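Local atomic coordinates of salicylaldehyde dehydrogenase NahF (PDB entry 4JZ6), a protein that probably catalyses the NAD+-dependent oxidation of salicylaldehyde to salicylate, a step in the breakdown of naphthalene by Pseudomonas putida. Residues G157-I162 with C182-V187; E237-N242 with F483-W488; L274-D279 with E311-E316. One frame throughout, in Å; residues are numbered along the deposited sequence.

Contact 1. Residues G157-I162 with C182-V187; sequences GPILSI and CGNTVV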
# COMPACT_ATOMS: atom_id res chain seq x y z
N GLY A 157 -15.21 3.25 -1.75
CA GLY A 157 -15.75 4.51 -2.20
C GLY A 157 -15.28 4.77 -3.62
O GLY A 157 -14.84 3.85 -4.30
N PRO A 158 -15.38 6.03 -4.08
CA PRO A 158 -14.91 6.36 -5.43
C PRO A 158 -13.42 6.09 -5.61
O PRO A 158 -12.60 6.57 -4.82
CB PRO A 158 -15.21 7.85 -5.54
CG PRO A 158 -16.38 8.06 -4.64
CD PRO A 158 -16.14 7.14 -3.47
N ILE A 159 -13.08 5.31 -6.63
CA ILE A 159 -11.69 5.02 -6.96
C ILE A 159 -11.25 5.82 -8.19
O ILE A 159 -11.98 5.89 -9.19
CB ILE A 159 -11.46 3.51 -7.21
CG1 ILE A 159 -11.04 2.80 -5.92
CG2 ILE A 159 -10.33 3.29 -8.20
CD1 ILE A 159 -11.94 3.00 -4.75
N LEU A 160 -10.08 6.45 -8.12
CA LEU A 160 -9.50 7.09 -9.29
C LEU A 160 -8.63 6.11 -10.07
O LEU A 160 -7.59 5.68 -9.58
CB LEU A 160 -8.67 8.30 -8.88
CG LEU A 160 -7.90 8.96 -10.03
CD1 LEU A 160 -8.87 9.44 -11.09
CD2 LEU A 160 -7.05 10.11 -9.50
N SER A 161 -9.07 5.76 -11.28
CA SER A 161 -8.33 4.81 -12.13
C SER A 161 -7.72 5.51 -13.34
O SER A 161 -8.44 5.95 -14.24
CB SER A 161 -9.25 3.70 -12.62
OG SER A 161 -9.77 2.94 -11.55
N ILE A 162 -6.39 5.61 -13.36
CA ILE A 162 -5.70 6.23 -14.48
C ILE A 162 -5.06 5.16 -15.37
O ILE A 162 -4.28 4.33 -14.90
CB ILE A 162 -4.67 7.25 -14.00
CG1 ILE A 162 -5.39 8.38 -13.26
CG2 ILE A 162 -3.87 7.80 -15.17
CD1 ILE A 162 -4.46 9.38 -12.57
N CYS A 182 -15.92 -4.96 -6.15
CA CYS A 182 -15.67 -4.68 -4.74
C CYS A 182 -16.63 -3.63 -4.19
O CYS A 182 -16.54 -3.21 -3.04
CB CYS A 182 -14.21 -4.28 -4.53
SG CYS A 182 -13.06 -5.68 -4.70
N GLY A 183 -17.58 -3.22 -5.03
CA GLY A 183 -18.66 -2.35 -4.61
C GLY A 183 -18.30 -0.88 -4.71
O GLY A 183 -19.00 -0.03 -4.17
N ASN A 184 -17.21 -0.58 -5.40
CA ASN A 184 -16.79 0.81 -5.56
C ASN A 184 -17.28 1.41 -6.87
O ASN A 184 -17.69 0.68 -7.78
CB ASN A 184 -15.27 0.91 -5.48
CG ASN A 184 -14.72 0.27 -4.23
OD1 ASN A 184 -14.81 0.83 -3.15
ND2 ASN A 184 -14.17 -0.93 -4.38
N THR A 185 -17.27 2.73 -6.94
CA THR A 185 -17.53 3.44 -8.18
C THR A 185 -16.22 4.06 -8.61
O THR A 185 -15.31 4.23 -7.79
CB THR A 185 -18.60 4.53 -8.00
OG1 THR A 185 -18.06 5.62 -7.25
CG2 THR A 185 -19.81 3.97 -7.27
N VAL A 186 -16.09 4.39 -9.89
CA VAL A 186 -14.79 4.83 -10.39
C VAL A 186 -14.82 6.02 -11.36
O VAL A 186 -15.67 6.12 -12.23
CB VAL A 186 -13.98 3.64 -10.98
CG1 VAL A 186 -14.92 2.51 -11.36
CG2 VAL A 186 -13.13 4.06 -12.17
N VAL A 187 -13.88 6.94 -11.15
CA VAL A 187 -13.56 7.96 -12.13
C VAL A 187 -12.42 7.42 -13.00
O VAL A 187 -11.28 7.28 -12.53
CB VAL A 187 -13.16 9.28 -11.47
CG1 VAL A 187 -12.77 10.31 -12.52
CG2 VAL A 187 -14.30 9.81 -10.61
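G157 and N184 meet where the chains enter the sheet, and they illustrate how one side-chain amide can stand in for a backbone rung. G157 N donates to N184 OD1 at 2.8 Å, almost straight (163°) and in the plane of the amide carbonyl. OD1 accepts a second N-H from V156, while ND2 reaches the carbonyls of P179 and F483, so four hydrogen bonds grip the buried amide and fix its rotation. The side chain gets there because CG lies beside the backbone N and opposite the carbonyl carbon (chi1 -53°).

From here the contact tightens into a ladder. I159 N binds T185 O at 2.7 Å. The next rung, V187 N to I159 O at 2.9 Å, is the more bent (144°). S161 N then closes on V187 O at 3.0 Å. Alpha hydrogens add to the grip, with P158 CA 3.2 Å from T185 O and V186 CA equally near I159 O. I159 and V186 share one face of the sheet. Next to them S161 OG lies against V186 CG2, its polar needs met by N242 and by the carbonyl of A175.

On the opposite face L160 CD1 comes within 3.5 Å of V187 O, and only its touch with the side chain, at CG1 (4.2 Å), is loose. L232 of helix 225-233 packs on both residues, and I233 also touches L160. The loose end lies beyond the last rung, where I162 turns away from 182-187 and is partly exposed, whereas every residue that touches across the contact is buried. Two parallel neighbouring strands, joined through helix 170-181, make a beta-alpha-beta crossover, the repeating element of the Rossmann-like NAD-binding domain of aldehyde dehydrogenases.

Contact 2. Residues E237-N242 with F483-W488; sequences EIRRIN and FTELKW. With SO4 (sulfate ion), chain D.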
# COMPACT_ATOMS: atom_id res chain seq x y z
N GLU A 237 -13.83 13.27 -2.48
CA GLU A 237 -14.64 12.14 -2.93
C GLU A 237 -13.78 10.92 -3.27
O GLU A 237 -14.18 9.78 -3.01
CB GLU A 237 -15.49 12.52 -4.14
CG GLU A 237 -16.54 13.59 -3.87
CD GLU A 237 -16.01 15.00 -4.03
OE1 GLU A 237 -14.77 15.17 -4.04
OE2 GLU A 237 -16.83 15.93 -4.16
N ILE A 238 -12.62 11.18 -3.86
CA ILE A 238 -11.71 10.11 -4.29
C ILE A 238 -10.98 9.46 -3.10
O ILE A 238 -10.25 10.14 -2.37
CB ILE A 238 -10.70 10.63 -5.32
CG1 ILE A 238 -11.41 10.96 -6.63
CG2 ILE A 238 -9.58 9.63 -5.54
CD1 ILE A 238 -12.19 9.80 -7.20
N ARG A 239 -11.16 8.16 -2.92
CA ARG A 239 -10.63 7.49 -1.73
C ARG A 239 -9.29 6.80 -1.96
O ARG A 239 -8.40 6.88 -1.13
CB ARG A 239 -11.65 6.50 -1.18
CG ARG A 239 -12.92 7.16 -0.66
CD ARG A 239 -12.66 7.92 0.62
NE ARG A 239 -12.08 7.06 1.65
CZ ARG A 239 -12.79 6.26 2.45
NH1 ARG A 239 -14.11 6.20 2.34
NH2 ARG A 239 -12.17 5.52 3.36
N ARG A 240 -9.17 6.10 -3.09
CA ARG A 240 -7.92 5.45 -3.46
C ARG A 240 -7.61 5.67 -4.93
O ARG A 240 -8.49 6.06 -5.70
CB ARG A 240 -7.95 3.95 -3.13
CG ARG A 240 -7.97 3.64 -1.64
CD ARG A 240 -8.09 2.14 -1.35
NE ARG A 240 -8.29 1.90 0.07
CZ ARG A 240 -8.39 0.69 0.63
NH1 ARG A 240 -8.30 -0.41 -0.11
NH2 ARG A 240 -8.57 0.58 1.95
N ILE A 241 -6.36 5.44 -5.31
CA ILE A 241 -5.92 5.70 -6.67
C ILE A 241 -5.10 4.53 -7.20
O ILE A 241 -4.20 4.04 -6.52
CB ILE A 241 -5.03 6.96 -6.73
CG1 ILE A 241 -5.76 8.16 -6.14
CG2 ILE A 241 -4.61 7.26 -8.15
CD1 ILE A 241 -5.03 8.81 -5.00
N ASN A 242 -5.43 4.08 -8.41
CA ASN A 242 -4.55 3.17 -9.13
C ASN A 242 -4.00 3.88 -10.37
O ASN A 242 -4.75 4.53 -11.11
CB ASN A 242 -5.26 1.86 -9.50
CG ASN A 242 -6.46 2.07 -10.41
OD1 ASN A 242 -6.39 1.84 -11.61
ND2 ASN A 242 -7.56 2.51 -9.83
N PHE A 483 -9.13 -2.82 -3.23
CA PHE A 483 -10.37 -2.08 -3.39
C PHE A 483 -11.40 -2.47 -2.33
O PHE A 483 -12.60 -2.45 -2.59
CB PHE A 483 -10.94 -2.30 -4.79
CG PHE A 483 -9.97 -1.98 -5.89
CD1 PHE A 483 -9.47 -0.69 -6.04
CD2 PHE A 483 -9.54 -2.97 -6.76
CE1 PHE A 483 -8.57 -0.40 -7.04
CE2 PHE A 483 -8.64 -2.68 -7.77
CZ PHE A 483 -8.15 -1.39 -7.91
N THR A 484 -10.91 -2.82 -1.15
CA THR A 484 -11.80 -3.09 -0.03
C THR A 484 -11.30 -2.43 1.24
O THR A 484 -10.10 -2.17 1.40
CB THR A 484 -11.97 -4.61 0.25
OG1 THR A 484 -10.69 -5.21 0.52
CG2 THR A 484 -12.64 -5.30 -0.94
N GLU A 485 -12.24 -2.12 2.13
CA GLU A 485 -11.89 -1.76 3.49
C GLU A 485 -11.86 -3.05 4.28
O GLU A 485 -12.80 -3.85 4.20
CB GLU A 485 -12.94 -0.82 4.11
CG GLU A 485 -13.05 0.55 3.47
CD GLU A 485 -11.76 1.36 3.58
OE1 GLU A 485 -10.81 0.91 4.26
OE2 GLU A 485 -11.71 2.45 2.97
N LEU A 486 -10.78 -3.27 5.03
CA LEU A 486 -10.72 -4.39 5.95
C LEU A 486 -11.04 -3.87 7.34
O LEU A 486 -10.32 -3.04 7.89
CB LEU A 486 -9.34 -5.05 5.94
CG LEU A 486 -9.16 -6.21 6.92
CD1 LEU A 486 -10.03 -7.40 6.53
CD2 LEU A 486 -7.70 -6.62 7.01
N LYS A 487 -12.14 -4.35 7.91
CA LYS A 487 -12.60 -3.87 9.19
C LYS A 487 -12.57 -4.98 10.24
O LYS A 487 -13.04 -6.09 9.99
CB LYS A 487 -14.01 -3.29 9.06
CG LYS A 487 -14.62 -2.86 10.38
CD LYS A 487 -16.04 -2.36 10.18
CE LYS A 487 -16.07 -1.04 9.43
NZ LYS A 487 -17.47 -0.60 9.11
N TRP A 488 -12.00 -4.68 11.40
CA TRP A 488 -12.01 -5.62 12.50
C TRP A 488 -13.21 -5.27 13.37
O TRP A 488 -13.27 -4.17 13.92
CB TRP A 488 -10.72 -5.52 13.32
CG TRP A 488 -10.74 -6.35 14.57
CD1 TRP A 488 -11.29 -7.59 14.73
CD2 TRP A 488 -10.21 -5.98 15.85
NE1 TRP A 488 -11.12 -8.02 16.03
CE2 TRP A 488 -10.46 -7.05 16.74
CE3 TRP A 488 -9.52 -4.85 16.33
CZ2 TRP A 488 -10.06 -7.02 18.07
CZ3 TRP A 488 -9.13 -4.83 17.66
CH2 TRP A 488 -9.39 -5.91 18.51
S SO4 D . -8.71 4.26 2.71
O1 SO4 D . -7.25 4.27 2.82
O2 SO4 D . -9.23 3.20 3.57
O3 SO4 D . -9.25 5.56 3.13
O4 SO4 D . -9.09 4.00 1.32
O HOH W 1 -8.62 -1.86 4.45
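A salt-bridge network of R239, R240 and E485, closed round a sulfate, joins the chain leading into strand 240-244 with that leading into strand 485-491. R239 NH2 lies 3.1 Å from E485 OE2, and R240 NH2 3.2 Å from E485 OE1. The R239 and E485 side chains run about perpendicular, yet their flat ends are turned only 24° apart. R240 stretches fully from CG to NE (chi2 176°), carrying its guanidinium to T484 O, which receives weak hydrogen bonds from NH1 (2.9 Å) and NH2; NH1 also donates to the carbonyl of E482.

Strand 485-491, outermost within this chain in a three-stranded antiparallel sheet, is continued in parallel at W488 by the second subunit, so the largely parallel sheet of the NAD-binding domain here approaches the dimer interface. Deeper in, N242 ND2, bonded to S161, lies 4.2 Å from F483 CE1, amide and ring planes 85° apart.

The sulfate, probably from the crystallisation liquor, meets both guanidinium edges: R240 NE binds O4 at 2.6 Å, and R239 NH2 binds O3 at 2.9 Å. R240 NH2 binds O2 nearly straight at 3.2 Å, and E485 OE2 lies 2.7 Å from that same O2. K467 N of the second subunit also donates to the anion.

Contact 3. Residues L274-D279 with E311-E316; sequences LIVLDD and EKIADE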
# COMPACT_ATOMS: atom_id res chain seq x y z
N LEU A 274 15.03 -11.72 -19.95
CA LEU A 274 14.98 -13.16 -20.18
C LEU A 274 16.35 -13.73 -19.85
O LEU A 274 17.35 -13.42 -20.52
CB LEU A 274 14.59 -13.48 -21.62
CG LEU A 274 14.12 -14.91 -21.89
CD1 LEU A 274 12.77 -15.15 -21.23
CD2 LEU A 274 14.03 -15.21 -23.38
N ILE A 275 16.41 -14.54 -18.80
CA ILE A 275 17.67 -15.17 -18.41
C ILE A 275 17.88 -16.50 -19.15
O ILE A 275 17.11 -17.45 -18.97
CB ILE A 275 17.74 -15.42 -16.90
CG1 ILE A 275 17.52 -14.12 -16.13
CG2 ILE A 275 19.07 -16.06 -16.53
CD1 ILE A 275 17.50 -14.28 -14.63
N VAL A 276 18.91 -16.54 -19.98
CA VAL A 276 19.24 -17.73 -20.75
C VAL A 276 20.51 -18.34 -20.19
O VAL A 276 21.60 -17.87 -20.49
CB VAL A 276 19.43 -17.38 -22.24
CG1 VAL A 276 19.59 -18.63 -23.06
CG2 VAL A 276 18.26 -16.56 -22.74
N LEU A 277 20.37 -19.38 -19.38
CA LEU A 277 21.51 -20.02 -18.72
C LEU A 277 22.27 -20.87 -19.73
O LEU A 277 21.82 -21.04 -20.86
CB LEU A 277 21.06 -20.88 -17.53
CG LEU A 277 20.17 -20.18 -16.49
CD1 LEU A 277 19.53 -21.18 -15.57
CD2 LEU A 277 20.95 -19.16 -15.70
N ASP A 278 23.43 -21.40 -19.33
CA ASP A 278 24.25 -22.18 -20.27
C ASP A 278 23.56 -23.50 -20.62
O ASP A 278 23.97 -24.23 -21.52
CB ASP A 278 25.68 -22.39 -19.74
CG ASP A 278 25.75 -23.26 -18.48
OD1 ASP A 278 25.26 -24.41 -18.50
OD2 ASP A 278 26.33 -22.80 -17.48
N ASP A 279 22.48 -23.74 -19.90
CA ASP A 279 21.76 -25.00 -19.88
C ASP A 279 20.55 -24.98 -20.81
O ASP A 279 19.92 -26.00 -21.05
CB ASP A 279 21.24 -25.19 -18.46
CG ASP A 279 20.97 -26.61 -18.13
OD1 ASP A 279 21.43 -27.49 -18.88
OD2 ASP A 279 20.29 -26.85 -17.13
N GLU A 311 27.80 -16.57 -21.50
CA GLU A 311 28.79 -16.42 -22.56
C GLU A 311 29.00 -17.70 -23.36
O GLU A 311 29.20 -17.65 -24.57
CB GLU A 311 30.13 -15.96 -21.98
CG GLU A 311 30.35 -14.45 -22.01
CD GLU A 311 30.60 -13.91 -23.41
OE1 GLU A 311 30.54 -12.67 -23.58
OE2 GLU A 311 30.86 -14.71 -24.34
N LYS A 312 28.93 -18.85 -22.68
CA LYS A 312 29.17 -20.14 -23.33
C LYS A 312 28.18 -20.38 -24.47
O LYS A 312 28.42 -21.19 -25.37
CB LYS A 312 29.06 -21.30 -22.33
CG LYS A 312 30.02 -21.24 -21.16
CD LYS A 312 29.97 -22.54 -20.36
CE LYS A 312 30.39 -22.32 -18.91
NZ LYS A 312 29.48 -21.38 -18.20
N ILE A 313 27.08 -19.66 -24.43
CA ILE A 313 25.94 -19.96 -25.27
C ILE A 313 25.54 -18.73 -26.11
O ILE A 313 24.89 -18.86 -27.15
CB ILE A 313 24.78 -20.51 -24.39
CG1 ILE A 313 24.18 -21.76 -25.03
CG2 ILE A 313 23.75 -19.43 -24.05
CD1 ILE A 313 25.23 -22.77 -25.41
N ALA A 314 26.00 -17.56 -25.67
CA ALA A 314 25.61 -16.26 -26.23
C ALA A 314 25.69 -16.14 -27.76
O ALA A 314 24.71 -15.80 -28.40
CB ALA A 314 26.42 -15.16 -25.59
N ASP A 315 26.87 -16.40 -28.31
CA ASP A 315 27.08 -16.28 -29.75
C ASP A 315 26.07 -17.08 -30.56
O ASP A 315 25.54 -16.59 -31.56
CB ASP A 315 28.51 -16.70 -30.14
CG ASP A 315 29.54 -15.63 -29.83
OD1 ASP A 315 29.17 -14.44 -29.81
OD2 ASP A 315 30.72 -15.99 -29.62
N GLU A 316 25.81 -18.31 -30.13
CA GLU A 316 24.87 -19.17 -30.83
C GLU A 316 23.45 -18.64 -30.68
O GLU A 316 22.71 -18.54 -31.66
CB GLU A 316 24.95 -20.60 -30.31
CG GLU A 316 23.99 -21.56 -30.97
CD GLU A 316 23.99 -22.93 -30.29
OE1 GLU A 316 24.86 -23.17 -29.42
OE2 GLU A 316 23.11 -23.76 -30.62
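I313 faces the end of strand 273-276 and gives this contact its apolar centre, a small example of a helix resting on the loop that follows a strand. Its CB points toward 274-279, and the side chain divides there. One branch, CG2, lies 4.1 Å from L277 O and 4.4 Å from V276 CG1, so the methyl meets both a carbonyl and the last side chain of the strand. CG1 follows the other branch and comes within 4.3 Å of D278 O, with CD1 at much the same distance from that oxygen. I282, at the start of helix 282-294, also packs on this isoleucine. No hydrogen bond crosses between the two segments, and I313 is held against 274-279 by van der Waals packing alone.

Beside it lies a charged pair. D278 and K312 run alongside each other, pointing the same way, and D278 OD2 stands 3.5 Å from K312 NZ in a salt bridge. The lysine chain is extended until its final bond, where a turn at chi4 (62°) swings NZ round. Neither charge is spent on this pair alone: NZ also bridges to D310, and D278 OD1 to R435, so the aspartate splits its two oxygens between lysine and arginine.

Strand 306-310, the parallel neighbour of 273-276, leads directly into helix 311-327, from which I313 leans back over the end of the adjoining strand. Such strand-helix succession is characteristic of the alpha/beta sheet of the catalytic domain in aldehyde dehydrogenases.

Read from the N terminus, contact 1 comes first: it closes a short loop, out through helix 170-181 and back into the neighbouring strand. The chain then enters 237-242, opening contact 2, which finds its partner only at 483-488, near the C terminus. Within that long excursion contact 3 opens and closes, so it nests inside contact 2, while contact 1 simply precedes both and no pair crosses. Contacts 1 and 2 touch through N184 with F483 and S161 with N242, and share a sheet in which strands 159-162 and 240-244 are neighbours, tying it to the intersubunit strand. Contact 3 belongs to the seven-stranded sheet, its centre about 46 Å from the centres of the others.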